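Local coordinates for beta-glucanase (Podospora anserina, PDB 4LE4), which probably hydrolyses beta-glucans as a family 131 glycoside hydrolase, and is captured in this crystal with cellotriose, at residues 118-123 / 202-207; 122-127 / 196-201. All coordinates share one frame; numbering follows the deposited sequence.

Contact 1 of 2, residues 118-123 / 202-207; sequences AFFESH and GADWHV
F120 and W205 form an offset stack: the phenyl centroid of F120 lies 4.4 Å from that of the five-membered ring of W205, the planes 25° apart. W205 CD1 sits over the middle of one phenyl face, while D204 OD1, hydrogen-bonded to the hydroxyl of S200, lies near the edge of the same phenyl ring. On the other side of the sheet, the rings of F119 and H206 are nearly parallel but barely overlap; instead H206 CB lies over F119, 3.8 Å from its ring centroid, a CH-pi contact. The H206 edge goes to E121: NE2 of H206 donates to OE1 of E121 over 2.8 Å (160°), near the imidazole plane and on the anti side of the carboxylate. With CG anti to the backbone N (chi1 -177°), the W205 indole runs beside its strand, and NE1 of W205 reaches O of A118 at 3.0 Å from above the carbonyl plane. H206 N to F119 O (2.8 Å) and E121 N to D204 O (2.9 Å) join the antiparallel backbones. Water 1 also donates to E121 OE1. Since ND1 of H206 bonds E81, both ring nitrogens are engaged by carboxylates, which fixes the imidazole's rotation.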
loop_
_atom_site.group_PDB
_atom_site.type_symbol
_atom_site.label_atom_id
_atom_site.label_comp_id
_atom_site.label_asym_id
_atom_site.label_seq_id
_atom_site.Cartn_x
_atom_site.Cartn_y
_atom_site.Cartn_z
ATOM N N ALA A 118 1.043 -3.246 -1.036
ATOM C CA ALA A 118 1.884 -2.638 0.029
ATOM C C ALA A 118 2.910 -3.663 0.563
ATOM O O ALA A 118 3.112 -3.835 1.779
ATOM C CB ALA A 118 1.000 -2.168 1.148
ATOM N N PHE A 119 3.585 -4.307 -0.364
ATOM C CA PHE A 119 4.535 -5.365 -0.024
ATOM C C PHE A 119 5.982 -4.975 -0.065
ATOM O O PHE A 119 6.370 -4.065 -0.813
ATOM C CB PHE A 119 4.334 -6.556 -0.996
ATOM C CG PHE A 119 4.576 -6.210 -2.478
ATOM C CD1 PHE A 119 3.520 -5.775 -3.298
ATOM C CD2 PHE A 119 5.840 -6.354 -3.040
ATOM C CE1 PHE A 119 3.741 -5.496 -4.665
ATOM C CE2 PHE A 119 6.080 -6.081 -4.401
ATOM C CZ PHE A 119 5.029 -5.649 -5.216
ATOM N N PHE A 120 6.804 -5.664 0.745
ATOM C CA PHE A 120 8.245 -5.442 0.678
ATOM C C PHE A 120 8.762 -6.348 -0.438
ATOM O O PHE A 120 8.108 -7.323 -0.800
ATOM C CB PHE A 120 8.921 -5.781 2.028
ATOM C CG PHE A 120 8.612 -4.779 3.101
ATOM C CD1 PHE A 120 9.434 -3.665 3.276
ATOM C CD2 PHE A 120 7.461 -4.891 3.872
ATOM C CE1 PHE A 120 9.117 -2.673 4.190
ATOM C CE2 PHE A 120 7.128 -3.895 4.798
ATOM C CZ PHE A 120 7.978 -2.768 4.949
ATOM N N GLU A 121 9.926 -6.027 -0.993
ATOM C CA GLU A 121 10.493 -6.817 -2.088
ATOM C C GLU A 121 10.695 -8.316 -1.787
ATOM O O GLU A 121 10.651 -9.140 -2.686
ATOM C CB GLU A 121 11.807 -6.187 -2.542
ATOM C CG GLU A 121 11.936 -6.099 -4.048
ATOM C CD GLU A 121 12.820 -4.951 -4.517
ATOM O OE1 GLU A 121 12.367 -3.770 -4.529
ATOM O OE2 GLU A 121 13.985 -5.240 -4.880
ATOM N N SER A 122 10.918 -8.650 -0.529
ATOM C CA SER A 122 11.095 -10.061 -0.135
ATOM C C SER A 122 9.749 -10.665 0.273
ATOM O O SER A 122 9.640 -11.849 0.625
ATOM C CB SER A 122 12.033 -10.100 1.066
ATOM O OG SER A 122 11.379 -9.528 2.167
ATOM N N HIS A 123 8.717 -9.832 0.246
ATOM C CA HIS A 123 7.375 -10.230 0.650
ATOM C C HIS A 123 7.276 -10.761 2.089
ATOM O O HIS A 123 6.405 -11.570 2.393
ATOM C CB HIS A 123 6.771 -11.240 -0.363
ATOM C CG HIS A 123 6.581 -10.663 -1.740
ATOM N ND1 HIS A 123 7.605 -10.544 -2.658
ATOM C CD2 HIS A 123 5.478 -10.159 -2.345
ATOM C CE1 HIS A 123 7.139 -9.998 -3.773
ATOM N NE2 HIS A 123 5.854 -9.754 -3.603
ATOM N N GLY A 202 15.608 -0.773 2.655
ATOM C CA GLY A 202 14.981 0.526 2.869
ATOM C C GLY A 202 14.477 1.174 1.594
ATOM O O GLY A 202 13.786 2.182 1.655
ATOM N N ALA A 203 14.844 0.625 0.437
ATOM C CA ALA A 203 14.379 1.138 -0.850
ATOM C C ALA A 203 13.688 -0.053 -1.477
ATOM O O ALA A 203 14.028 -0.471 -2.576
ATOM C CB ALA A 203 15.539 1.570 -1.709
ATOM N N ASP A 204 12.721 -0.607 -0.771
ATOM C CA ASP A 204 12.042 -1.767 -1.306
ATOM C C ASP A 204 10.638 -2.009 -0.774
ATOM O O ASP A 204 10.175 -3.148 -0.743
ATOM C CB ASP A 204 12.889 -2.996 -1.058
ATOM C CG ASP A 204 13.128 -3.230 0.408
ATOM O OD1 ASP A 204 12.689 -2.402 1.226
ATOM O OD2 ASP A 204 13.767 -4.247 0.754
ATOM N N TRP A 205 9.972 -0.950 -0.336
ATOM C CA TRP A 205 8.594 -1.103 0.099
ATOM C C TRP A 205 7.800 -0.614 -1.108
ATOM O O TRP A 205 7.935 0.541 -1.533
ATOM C CB TRP A 205 8.269 -0.242 1.307
ATOM C CG TRP A 205 6.870 -0.477 1.782
ATOM C CD1 TRP A 205 6.202 -1.676 1.842
ATOM C CD2 TRP A 205 5.965 0.506 2.287
ATOM N NE1 TRP A 205 4.935 -1.498 2.360
ATOM C CE2 TRP A 205 4.764 -0.166 2.636
ATOM C CE3 TRP A 205 6.047 1.894 2.484
ATOM C CZ2 TRP A 205 3.665 0.496 3.159
ATOM C CZ3 TRP A 205 4.942 2.550 3.019
ATOM C CH2 TRP A 205 3.774 1.851 3.347
ATOM N N HIS A 206 6.945 -1.483 -1.622
ATOM C CA HIS A 206 6.177 -1.188 -2.822
ATOM C C HIS A 206 4.770 -0.741 -2.491
ATOM O O HIS A 206 3.912 -1.545 -2.167
ATOM C CB HIS A 206 6.141 -2.425 -3.727
ATOM C CG HIS A 206 7.483 -2.823 -4.249
ATOM N ND1 HIS A 206 7.763 -2.898 -5.595
ATOM C CD2 HIS A 206 8.629 -3.159 -3.606
ATOM C CE1 HIS A 206 9.028 -3.256 -5.762
ATOM N NE2 HIS A 206 9.574 -3.419 -4.568
ATOM N N VAL A 207 4.565 0.565 -2.549
ATOM C CA VAL A 207 3.273 1.185 -2.276
ATOM C C VAL A 207 2.537 1.105 -3.581
ATOM O O VAL A 207 2.781 1.877 -4.524
ATOM C CB VAL A 207 3.436 2.653 -1.864
ATOM C CG1 VAL A 207 2.045 3.325 -1.655
ATOM C CG2 VAL A 207 4.270 2.706 -0.602
HETATM O O HOH W 1 14.038 -1.638 -4.911
HETATM O O HOH W 2 12.899 -6.618 1.265
#

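Contact 2 of 2, residues 122-127 / 196-201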
loop_
_atom_site.group_PDB
_atom_site.type_symbol
_atom_site.label_atom_id
_atom_site.label_comp_id
_atom_site.label_asym_id
_atom_site.label_seq_id
_atom_site.Cartn_x
_atom_site.Cartn_y
_atom_site.Cartn_z
ATOM N N SER A 122 10.918 -8.650 -0.529
ATOM C CA SER A 122 11.095 -10.061 -0.135
ATOM C C SER A 122 9.749 -10.665 0.273
ATOM O O SER A 122 9.640 -11.849 0.625
ATOM C CB SER A 122 12.033 -10.100 1.066
ATOM O OG SER A 122 11.379 -9.528 2.167
ATOM N N HIS A 123 8.717 -9.832 0.246
ATOM C CA HIS A 123 7.375 -10.230 0.650
ATOM C C HIS A 123 7.276 -10.761 2.089
ATOM O O HIS A 123 6.405 -11.570 2.393
ATOM C CB HIS A 123 6.771 -11.240 -0.363
ATOM C CG HIS A 123 6.581 -10.663 -1.740
ATOM N ND1 HIS A 123 7.605 -10.544 -2.658
ATOM C CD2 HIS A 123 5.478 -10.159 -2.345
ATOM C CE1 HIS A 123 7.139 -9.998 -3.773
ATOM N NE2 HIS A 123 5.854 -9.754 -3.603
ATOM N N PHE A 124 8.112 -10.245 2.995
ATOM C CA PHE A 124 8.064 -10.740 4.370
ATOM C C PHE A 124 6.754 -10.344 4.996
ATOM O O PHE A 124 6.252 -11.032 5.890
ATOM C CB PHE A 124 9.283 -10.306 5.201
ATOM C CG PHE A 124 9.350 -8.840 5.539
ATOM C CD1 PHE A 124 8.609 -8.322 6.584
ATOM C CD2 PHE A 124 10.236 -8.010 4.874
ATOM C CE1 PHE A 124 8.749 -6.983 6.973
ATOM C CE2 PHE A 124 10.394 -6.670 5.251
ATOM C CZ PHE A 124 9.648 -6.157 6.303
ATOM N N THR A 125 6.204 -9.222 4.539
ATOM C CA THR A 125 4.847 -8.851 4.966
ATOM C C THR A 125 4.184 -8.068 3.804
ATOM O O THR A 125 4.874 -7.521 2.951
ATOM C CB THR A 125 4.794 -8.055 6.283
ATOM O OG1 THR A 125 3.443 -8.075 6.766
ATOM C CG2 THR A 125 5.259 -6.596 6.084
ATOM N N GLU A 126 2.859 -8.081 3.759
ATOM C CA GLU A 126 2.107 -7.434 2.672
ATOM C C GLU A 126 0.630 -7.717 2.923
ATOM O O GLU A 126 0.281 -8.468 3.855
ATOM C CB GLU A 126 2.486 -8.118 1.353
ATOM C CG GLU A 126 2.062 -9.635 1.304
ATOM C CD GLU A 126 2.788 -10.453 0.233
ATOM O OE1 GLU A 126 2.984 -9.916 -0.865
ATOM O OE2 GLU A 126 3.141 -11.653 0.467
ATOM N N LEU A 127 -0.248 -7.097 2.121
ATOM C CA LEU A 127 -1.657 -7.473 2.176
ATOM C C LEU A 127 -1.848 -8.279 0.883
ATOM O O LEU A 127 -1.052 -8.162 -0.057
ATOM C CB LEU A 127 -2.611 -6.267 2.135
ATOM C CG LEU A 127 -2.478 -5.250 3.265
ATOM C CD1 LEU A 127 -3.612 -4.209 3.114
ATOM C CD2 LEU A 127 -2.519 -5.921 4.623
ATOM N N THR A 196 9.568 -13.425 11.429
ATOM C CA THR A 196 9.803 -13.744 10.028
ATOM C C THR A 196 11.133 -13.116 9.653
ATOM O O THR A 196 11.671 -12.333 10.418
ATOM C CB THR A 196 8.669 -13.178 9.089
ATOM O OG1 THR A 196 8.698 -13.865 7.826
ATOM C CG2 THR A 196 8.858 -11.702 8.830
ATOM N N SER A 197 11.668 -13.457 8.483
ATOM C CA SER A 197 12.930 -12.866 8.017
ATOM C C SER A 197 12.632 -11.465 7.524
ATOM O O SER A 197 12.036 -11.287 6.453
ATOM C CB SER A 197 13.530 -13.642 6.838
ATOM O OG SER A 197 14.058 -14.885 7.246
ATOM N N THR A 198 13.035 -10.477 8.304
ATOM C CA THR A 198 12.810 -9.112 7.930
ATOM C C THR A 198 14.153 -8.657 7.381
ATOM O O THR A 198 15.102 -8.422 8.125
ATOM C CB THR A 198 12.360 -8.307 9.163
ATOM O OG1 THR A 198 11.794 -7.072 8.731
ATOM C CG2 THR A 198 13.501 -8.042 10.102
ATOM N N SER A 199 14.266 -8.623 6.070
ATOM C CA SER A 199 15.517 -8.217 5.442
ATOM C C SER A 199 15.074 -7.160 4.456
ATOM O O SER A 199 14.197 -7.404 3.631
ATOM C CB SER A 199 16.164 -9.408 4.721
ATOM O OG SER A 199 17.502 -9.134 4.312
ATOM N N SER A 200 15.651 -5.974 4.564
ATOM C CA SER A 200 15.268 -4.884 3.678
ATOM C C SER A 200 16.396 -3.897 3.560
ATOM O O SER A 200 17.165 -3.730 4.502
ATOM C CB SER A 200 14.033 -4.172 4.239
ATOM O OG SER A 200 13.752 -2.967 3.545
ATOM N N ASN A 201 16.496 -3.246 2.402
ATOM C CA ASN A 201 17.523 -2.218 2.185
ATOM C C ASN A 201 16.911 -0.836 2.405
ATOM O O ASN A 201 17.608 0.171 2.297
ATOM C CB ASN A 201 18.014 -2.206 0.761
ATOM C CG ASN A 201 17.168 -1.295 -0.105
ATOM O OD1 ASN A 201 17.611 -0.227 -0.528
ATOM N ND2 ASN A 201 15.929 -1.698 -0.338
HETATM O O HOH W 2 12.899 -6.618 1.265
HETATM O O HOH W 3 13.087 -10.057 3.999
#
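S122 is tied to S197 and S199 through water 3, whose oxygen accepts a hydrogen bond from S122 OG at 2.6 Å. The same water accepts from S199 N at 2.8 Å and donates to S197 O at 2.9 Å. Three well-formed bonds therefore define its place, and they bridge a separation too long for a direct hydrogen bond, S122 OG lying 3.8 Å from S199 O. Water 2 adds a second bridge: it donates to S199 O, and S122 N offers it a weak bond.

Beside this wet edge F124 makes the dry part of the contact. Its CG lies between the backbone N and the carbonyl carbon (chi1 70°), which turns the phenyl toward the 196-201 loop while CB rests 3.2 Å from S197 O. T198 lies over one face of that ring: its OG1 comes within 3.4 Å of F124 CZ, offset toward the rim, and its CA stands 12° off the ring normal in a CH-pi contact. The hydroxyl of T198 is buried here with no hydrogen-bond partner in the model, so the aromatic face is what it meets. T196 CG2 packs on F124 CB at 3.9 Å, the two side chains crossing at about a right angle. Cutting F124 back to an alanine would probably open a gap beneath T198 and take from F120 one of its two stacked rings, W205 remaining on its other face.

F120 stacks on the phenyl face turned away from T198, and I169 of strand 163-170 and F171 also pack against F124. Backbone bonds to G148 (from F124) and G174 (from T196) anchor each segment separately to its own neighbours. The irregular loop between strands 188-195 and 205-207 is thus laid against the turn that leads into strand 125-129, chiefly over F124.

From the N terminus, strand 115-120 enters contact 1, turns through F120-H123 and leaves as strand 125-129, so S122 and H123 belong to both contacts. After the intervening strands the chain emerges from strand 188-195, and its loop 196-201 meets 122-127, closing a loop with 68 residues between the segments. Continuing, 202-207 returns to 118-123 and closes a wider one with 78. Contact 2 is therefore nested in contact 1. Their centres are about 7 Å apart and they touch directly, as F120 CE2 and T125 CG2 do at 3.5 Å; water 2 links D204, S199 and, weakly, S122. Contact 1 joins neighbouring strands of one sheet, and contact 2 fastens a surface loop beside them.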